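Local coordinates for protein CsuE (PDB 6FJY) that forms the tip adhesion subunit of archaic chaperone-usher Csu pili of Acinetobacter baumannii and probably mediates attachment to surfaces during biofilm formation, at residues Asn57-Ala62 with Leu68-Leu73; Ser27-Gly32 with Ser125-Lys130. All blocks are in the same frame, centred on the assembly; numbering follows the deposited sequence.

Overall arrangement
The two contacts illustrate how a beta-sandwich is held both within a sheet and across its core. Interaction 1 joins neighbouring strands 58-61 and 67-73 of a hairpin through backbone bonds, whereas interaction 2 brings strands 24-31 and 119-136 together through side chains and a water. Their centres lie about 13 Å apart, and I72 CG2 meets F29 CZ at 3.8 Å, joining the two by packing. Along the chain, the hairpin is nested inside the loop closed by 27-32 and 125-130. Strand 119-136 also pairs with 58-61, so local and long-range contacts share one framework in the N-terminal part of this tip subunit.

Interaction 1 (Asn57-Ala62 with Leu68-Leu73); sequences NSFTNA and LNAIIL
F59 and L68 form an antiparallel hydrogen-bonded pair at one end of a short ladder between the strands of a beta hairpin. F59 N donates to L68 O at 2.9 Å along a nearly straight path (174°), while the return bond, L68 N to F59 O at 2.8 Å, is markedly bent (136°). Two residues along, A70 N gives its hydrogen to N57 O at 2.7 Å, extending the ladder beyond the regular bridges. S58 and N69 form the intervening non-hydrogen-bonded pair, where the backbone contributes CA-H...O contacts instead: N69 CA lies 3.3 Å from N57 O, and S58 CA lies 3.5 Å from L68 O.

The side chains divide the hairpin into two faces. On the buried one, F59 has CG anti to its carbonyl carbon (chi1 -66°), and the ring reaches along the hairpin until CE1 meets the methyl CB of A70 at 3.6 Å, an oblique approach to the ring. L68 sits beside F59 on this face, with L68 CB 4.5 Å from F59 CB. I175 of strand 167-184 and Y121 of strand 119-136 touch both F59 and L68, placing the pair in the sandwich core. On the other face are S58 and N69; the S58 hydroxyl is hydrogen-bonded to D124, while T60 bonds to the other carboxylate oxygen of D124, linking the hairpin to strand 119-136.

The chemistry thus separates two tasks: three main-chain bonds set the register of the hairpin, while F59 and L68 give one face to the hydrophobic core, with the A70 methyl packed against the F59 ring.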
ATOM      1  N   ASN D  57       9.239  18.939 -12.222  1.00 95.72           N
ATOM      2  CA  ASN D  57       9.266  18.566 -10.817  1.00 83.77           C
ATOM      3  C   ASN D  57       7.871  18.500 -10.215  1.00 77.45           C
ATOM      4  O   ASN D  57       7.737  18.185  -9.030  1.00 83.62           O
ATOM      5  CB  ASN D  57      10.134  19.548 -10.023  1.00 83.24           C
ATOM      6  CG  ASN D  57      11.593  19.535 -10.462  1.00 84.47           C
ATOM      7  OD1 ASN D  57      12.333  18.589 -10.185  1.00 77.23           O
ATOM      8  ND2 ASN D  57      12.015  20.595 -11.137  1.00 97.90           N
ATOM      9  N   SER D  58       6.836  18.764 -11.008  1.00 87.86           N
ATOM     10  CA  SER D  58       5.457  18.806 -10.540  1.00 95.61           C
ATOM     11  C   SER D  58       4.699  17.595 -11.073  1.00 94.55           C
ATOM     12  O   SER D  58       4.683  17.352 -12.285  1.00 78.40           O
ATOM     13  CB  SER D  58       4.772  20.103 -10.977  1.00 91.88           C
ATOM     14  OG  SER D  58       3.397  20.092 -10.638  1.00 93.83           O
ATOM     15  N   PHE D  59       4.076  16.848 -10.163  1.00 98.53           N
ATOM     16  CA  PHE D  59       3.232  15.705 -10.488  1.00 92.79           C
ATOM     17  C   PHE D  59       1.809  16.006 -10.042  1.00 81.37           C
ATOM     18  O   PHE D  59       1.595  16.504  -8.934  1.00 77.74           O
ATOM     19  CB  PHE D  59       3.723  14.428  -9.792  1.00 90.79           C
ATOM     20  CG  PHE D  59       5.069  13.945 -10.258  1.00 78.23           C
ATOM     21  CD1 PHE D  59       6.197  14.740 -10.126  1.00 77.19           C
ATOM     22  CD2 PHE D  59       5.210  12.680 -10.796  1.00 77.55           C
ATOM     23  CE1 PHE D  59       7.429  14.291 -10.550  1.00 78.06           C
ATOM     24  CE2 PHE D  59       6.441  12.224 -11.217  1.00 73.74           C
ATOM     25  CZ  PHE D  59       7.550  13.029 -11.091  1.00 73.58           C
ATOM     26  N   THR D  60       0.836  15.683 -10.888  1.00 78.17           N
ATOM     27  CA  THR D  60      -0.549  16.072 -10.656  1.00 82.76           C
ATOM     28  C   THR D  60      -1.459  14.868 -10.481  1.00 83.09           C
ATOM     29  O   THR D  60      -1.346  13.875 -11.209  1.00 77.74           O
ATOM     30  CB  THR D  60      -1.081  16.910 -11.808  1.00 83.30           C
ATOM     31  OG1 THR D  60      -0.618  16.357 -13.044  1.00 78.97           O
ATOM     32  CG2 THR D  60      -0.610  18.337 -11.683  1.00 93.10           C
ATOM     33  N   ASN D  61      -2.379  14.984  -9.525  1.00 85.77           N
ATOM     34  CA  ASN D  61      -3.507  14.070  -9.413  1.00 91.68           C
ATOM     35  C   ASN D  61      -4.579  14.519 -10.395  1.00105.24           C
ATOM     36  O   ASN D  61      -5.059  15.655 -10.317  1.00109.50           O
ATOM     37  CB  ASN D  61      -4.046  14.063  -7.985  1.00 94.68           C
ATOM     38  CG  ASN D  61      -4.963  12.886  -7.704  1.00 97.66           C
ATOM     39  OD1 ASN D  61      -5.497  12.261  -8.620  1.00 94.98           O
ATOM     40  ND2 ASN D  61      -5.154  12.581  -6.420  1.00105.21           N
ATOM     41  N   ALA D  62      -4.956  13.637 -11.321  1.00111.54           N
ATOM     42  CA  ALA D  62      -5.883  14.048 -12.370  1.00127.10           C
ATOM     43  C   ALA D  62      -7.275  14.370 -11.842  1.00129.40           C
ATOM     44  O   ALA D  62      -8.077  14.954 -12.578  1.00125.26           O
ATOM     45  CB  ALA D  62      -5.979  12.966 -13.449  1.00131.34           C
ATOM     46  N   LEU D  68       2.045  17.091  -6.238  1.00 91.50           N
ATOM     47  CA  LEU D  68       3.263  16.818  -5.497  1.00 85.47           C
ATOM     48  C   LEU D  68       4.439  17.493  -6.188  1.00 83.97           C
ATOM     49  O   LEU D  68       4.416  17.741  -7.397  1.00 82.37           O
ATOM     50  CB  LEU D  68       3.523  15.314  -5.396  1.00 75.99           C
ATOM     51  CG  LEU D  68       2.711  14.491  -4.405  1.00 70.10           C
ATOM     52  CD1 LEU D  68       2.957  13.027  -4.676  1.00 67.35           C
ATOM     53  CD2 LEU D  68       3.104  14.850  -2.976  1.00 66.96           C
ATOM     54  N   ASN D  69       5.481  17.768  -5.411  1.00 80.74           N
ATOM     55  CA  ASN D  69       6.701  18.365  -5.930  1.00 86.84           C
ATOM     56  C   ASN D  69       7.854  17.413  -5.663  1.00 83.42           C
ATOM     57  O   ASN D  69       8.112  17.049  -4.514  1.00 72.55           O
ATOM     58  CB  ASN D  69       6.947  19.737  -5.306  1.00 95.42           C
ATOM     59  CG  ASN D  69       5.920  20.758  -5.753  1.00 96.96           C
ATOM     60  OD1 ASN D  69       5.280  21.417  -4.933  1.00 98.55           O
ATOM     61  ND2 ASN D  69       5.743  20.880  -7.069  1.00 87.30           N
ATOM     62  N   ALA D  70       8.528  17.001  -6.722  1.00 94.76           N
ATOM     63  CA  ALA D  70       9.632  16.067  -6.639  1.00 82.71           C
ATOM     64  C   ALA D  70      10.927  16.763  -7.028  1.00 78.98           C
ATOM     65  O   ALA D  70      10.956  17.944  -7.386  1.00 77.87           O
ATOM     66  CB  ALA D  70       9.379  14.849  -7.530  1.00 70.05           C
ATOM     67  N   ILE D  71      12.013  16.009  -6.940  1.00 78.16           N
ATOM     68  CA  ILE D  71      13.337  16.480  -7.315  1.00 82.74           C
ATOM     69  C   ILE D  71      13.998  15.338  -8.059  1.00 81.59           C
ATOM     70  O   ILE D  71      14.132  14.237  -7.511  1.00 59.72           O
ATOM     71  CB  ILE D  71      14.188  16.882  -6.097  1.00 77.06           C
ATOM     72  CG1 ILE D  71      13.529  18.020  -5.322  1.00 85.83           C
ATOM     73  CG2 ILE D  71      15.589  17.255  -6.528  1.00 71.19           C
ATOM     74  CD1 ILE D  71      14.247  18.356  -4.046  1.00 86.06           C
ATOM     75  N   ILE D  72      14.393  15.580  -9.305  1.00 74.00           N
ATOM     76  CA  ILE D  72      15.015  14.534 -10.104  1.00 80.25           C
ATOM     77  C   ILE D  72      16.525  14.681 -10.012  1.00 69.91           C
ATOM     78  O   ILE D  72      17.064  15.783 -10.158  1.00 59.22           O
ATOM     79  CB  ILE D  72      14.535  14.585 -11.561  1.00 80.50           C
ATOM     80  CG1 ILE D  72      13.019  14.754 -11.608  1.00 79.80           C
ATOM     81  CG2 ILE D  72      14.906  13.301 -12.258  1.00 84.87           C
ATOM     82  CD1 ILE D  72      12.283  13.725 -10.789  1.00 73.13           C
ATOM     83  N   LEU D  73      17.206  13.566  -9.754  1.00 70.23           N
ATOM     84  CA  LEU D  73      18.650  13.549  -9.606  1.00 73.02           C
ATOM     85  C   LEU D  73      19.249  12.488 -10.515  1.00 60.19           C
ATOM     86  O   LEU D  73      18.641  11.444 -10.760  1.00 58.05           O
ATOM     87  CB  LEU D  73      19.065  13.281  -8.147  1.00 85.82           C
ATOM     88  CG  LEU D  73      18.607  14.239  -7.038  1.00 90.01           C
ATOM     89  CD1 LEU D  73      17.331  13.755  -6.380  1.00 80.45           C
ATOM     90  CD2 LEU D  73      19.713  14.405  -6.005  1.00 91.85           C
TER

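Interaction 2 (Ser27-Gly32 with Ser125-Lys130); sequences SQFNSG and SPLKVK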
ATOM      1  N   SER D  27      14.456   7.292  -4.826  1.00 78.99           N
ATOM      2  CA  SER D  27      13.649   6.274  -5.489  1.00 64.75           C
ATOM      3  C   SER D  27      14.200   6.103  -6.900  1.00 57.52           C
ATOM      4  O   SER D  27      13.997   6.958  -7.766  1.00 60.77           O
ATOM      5  CB  SER D  27      12.169   6.640  -5.502  1.00 63.31           C
ATOM      6  OG  SER D  27      11.555   6.329  -4.267  1.00 65.21           O
ATOM      7  N   GLN D  28      14.892   4.992  -7.118  1.00 63.00           N
ATOM      8  CA  GLN D  28      15.631   4.758  -8.348  1.00 59.39           C
ATOM      9  C   GLN D  28      14.687   4.426  -9.492  1.00 66.30           C
ATOM     10  O   GLN D  28      13.816   3.561  -9.361  1.00 51.42           O
ATOM     11  CB  GLN D  28      16.624   3.626  -8.130  1.00 71.56           C
ATOM     12  CG  GLN D  28      17.222   3.036  -9.372  1.00 82.93           C
ATOM     13  CD  GLN D  28      18.352   2.080  -9.032  1.00 90.93           C
ATOM     14  OE1 GLN D  28      18.787   1.993  -7.877  1.00 76.02           O
ATOM     15  NE2 GLN D  28      18.834   1.358 -10.036  1.00104.31           N
ATOM     16  N   PHE D  29      14.853   5.128 -10.611  1.00 75.28           N
ATOM     17  CA  PHE D  29      14.096   4.849 -11.820  1.00 63.76           C
ATOM     18  C   PHE D  29      15.025   4.910 -13.025  1.00 61.37           C
ATOM     19  O   PHE D  29      16.117   5.480 -12.969  1.00 50.74           O
ATOM     20  CB  PHE D  29      12.923   5.824 -11.994  1.00 57.42           C
ATOM     21  CG  PHE D  29      13.324   7.203 -12.442  1.00 59.10           C
ATOM     22  CD1 PHE D  29      13.710   8.163 -11.524  1.00 68.64           C
ATOM     23  CD2 PHE D  29      13.269   7.552 -13.778  1.00 69.01           C
ATOM     24  CE1 PHE D  29      14.058   9.434 -11.935  1.00 65.63           C
ATOM     25  CE2 PHE D  29      13.619   8.817 -14.194  1.00 63.32           C
ATOM     26  CZ  PHE D  29      14.007   9.761 -13.273  1.00 66.38           C
ATOM     27  N   ASN D  30      14.568   4.318 -14.126  1.00 70.50           N
ATOM     28  CA  ASN D  30      15.353   4.254 -15.354  1.00 62.81           C
ATOM     29  C   ASN D  30      15.346   5.599 -16.068  1.00 63.16           C
ATOM     30  O   ASN D  30      14.289   6.181 -16.322  1.00 61.28           O
ATOM     31  CB  ASN D  30      14.814   3.155 -16.257  1.00 75.81           C
ATOM     32  CG  ASN D  30      14.753   1.826 -15.546  1.00 83.21           C
ATOM     33  OD1 ASN D  30      15.378   1.643 -14.496  1.00 61.12           O
ATOM     34  ND2 ASN D  30      13.995   0.893 -16.102  1.00 91.78           N
ATOM     35  N   SER D  31      16.542   6.095 -16.372  1.00 66.76           N
ATOM     36  CA  SER D  31      16.689   7.438 -16.915  1.00 65.39           C
ATOM     37  C   SER D  31      16.292   7.516 -18.381  1.00 57.20           C
ATOM     38  O   SER D  31      15.876   8.578 -18.852  1.00 56.89           O
ATOM     39  CB  SER D  31      18.135   7.891 -16.759  1.00 58.76           C
ATOM     40  OG  SER D  31      18.984   7.043 -17.519  1.00 58.57           O
ATOM     41  N   GLY D  32      16.430   6.406 -19.107  1.00 71.39           N
ATOM     42  CA  GLY D  32      16.257   6.354 -20.547  1.00 55.54           C
ATOM     43  C   GLY D  32      17.459   5.768 -21.270  1.00 67.91           C
ATOM     44  O   GLY D  32      17.311   5.226 -22.369  1.00 53.25           O
ATOM     45  N   SER D 125       5.140  17.016 -17.336  1.00 93.73           N
ATOM     46  CA  SER D 125       5.862  16.852 -18.576  1.00 84.61           C
ATOM     47  C   SER D 125       6.705  15.589 -18.501  1.00 85.89           C
ATOM     48  O   SER D 125       7.242  15.253 -17.439  1.00 83.09           O
ATOM     49  CB  SER D 125       6.769  18.052 -18.864  1.00 89.93           C
ATOM     50  OG  SER D 125       7.380  17.916 -20.135  1.00 97.23           O
ATOM     51  N   PRO D 126       6.831  14.866 -19.605  1.00 91.19           N
ATOM     52  CA  PRO D 126       7.670  13.667 -19.611  1.00 72.89           C
ATOM     53  C   PRO D 126       9.145  14.024 -19.507  1.00 64.76           C
ATOM     54  O   PRO D 126       9.571  15.164 -19.704  1.00 65.41           O
ATOM     55  CB  PRO D 126       7.338  13.007 -20.949  1.00 77.76           C
ATOM     56  CG  PRO D 126       6.834  14.130 -21.804  1.00 86.39           C
ATOM     57  CD  PRO D 126       6.130  15.071 -20.886  1.00 81.87           C
ATOM     58  N   LEU D 127       9.930  13.008 -19.165  1.00 70.88           N
ATOM     59  CA  LEU D 127      11.380  13.129 -19.086  1.00 76.59           C
ATOM     60  C   LEU D 127      11.978  12.847 -20.464  1.00 84.03           C
ATOM     61  O   LEU D 127      11.943  11.709 -20.945  1.00 72.27           O
ATOM     62  CB  LEU D 127      11.927  12.165 -18.047  1.00 71.08           C
ATOM     63  CG  LEU D 127      13.050  12.616 -17.117  1.00 72.55           C
ATOM     64  CD1 LEU D 127      13.818  11.375 -16.619  1.00 58.75           C
ATOM     65  CD2 LEU D 127      13.964  13.613 -17.776  1.00 63.60           C
ATOM     66  N   LYS D 128      12.531  13.883 -21.091  1.00 75.94           N
ATOM     67  CA  LYS D 128      13.194  13.776 -22.383  1.00 78.20           C
ATOM     68  C   LYS D 128      14.647  14.181 -22.210  1.00 74.57           C
ATOM     69  O   LYS D 128      14.940  15.313 -21.808  1.00 76.37           O
ATOM     70  CB  LYS D 128      12.510  14.656 -23.434  1.00 87.89           C
ATOM     71  CG  LYS D 128      11.124  14.174 -23.837  1.00 96.08           C
ATOM     72  CD  LYS D 128      10.525  15.043 -24.935  1.00100.97           C
ATOM     73  CE  LYS D 128      11.339  14.975 -26.217  1.00 92.42           C
ATOM     74  NZ  LYS D 128      10.823  15.915 -27.262  1.00 84.84           N
ATOM     75  N   VAL D 129      15.553  13.266 -22.516  1.00 70.15           N
ATOM     76  CA  VAL D 129      16.977  13.510 -22.347  1.00 80.67           C
ATOM     77  C   VAL D 129      17.693  13.202 -23.653  1.00 83.92           C
ATOM     78  O   VAL D 129      17.429  12.181 -24.300  1.00 72.30           O
ATOM     79  CB  VAL D 129      17.570  12.676 -21.188  1.00 70.83           C
ATOM     80  CG1 VAL D 129      19.043  12.989 -21.004  1.00 72.41           C
ATOM     81  CG2 VAL D 129      16.818  12.950 -19.897  1.00 61.87           C
ATOM     82  N   LYS D 130      18.597  14.093 -24.039  1.00 78.40           N
ATOM     83  CA  LYS D 130      19.513  13.858 -25.137  1.00 76.48           C
ATOM     84  C   LYS D 130      20.824  13.364 -24.548  1.00 75.27           C
ATOM     85  O   LYS D 130      21.422  14.040 -23.702  1.00 64.12           O
ATOM     86  CB  LYS D 130      19.725  15.123 -25.970  1.00 77.82           C
ATOM     87  CG  LYS D 130      20.457  14.880 -27.290  1.00 76.20           C
ATOM     88  CD  LYS D 130      20.435  16.135 -28.174  1.00 85.23           C
ATOM     89  CE  LYS D 130      19.023  16.524 -28.592  1.00 82.66           C
ATOM     90  NZ  LYS D 130      18.531  15.712 -29.748  1.00 93.72           N
TER
HETATM   91  O   HOH W   1      14.080   9.611 -20.636  1.00 50.56           O
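F29 and L127 meet inside the Ig-like beta-sandwich of this adhesin, where a contact between strands distant in sequence is made by side chains rather than by a backbone ladder. Its tight part is small: L127 CD1 comes to the edge of the phenyl ring, near the ring plane, 3.5 Å from F29 CE2 and 3.7 Å from CZ. The two side chains cross obliquely. F29 carries CG between its backbone N and carbonyl carbon (chi1 75°), which sends the ring toward strand 119-136. L173 of strand 167-184 and I108 of strand 103-110 also touch F29, enclosing the aromatic group within the hydrophobic interior.

Beside this apolar meeting point the backbones stand farther apart, with the CA atoms of S31 and L127 separated by 8.1 Å. S31 O reaches L127 CD1 only loosely, at 4.1 Å. The S31 hydroxyl turns instead to L104 O on strand 103-110, tying this end of strand 24-31 to its sheet neighbour just before the chain turns its corner at G32. A water spans the wider gap between the main chains, donating hydrogen bonds to S31 O at 2.7 Å and to L127 O at 3.0 Å.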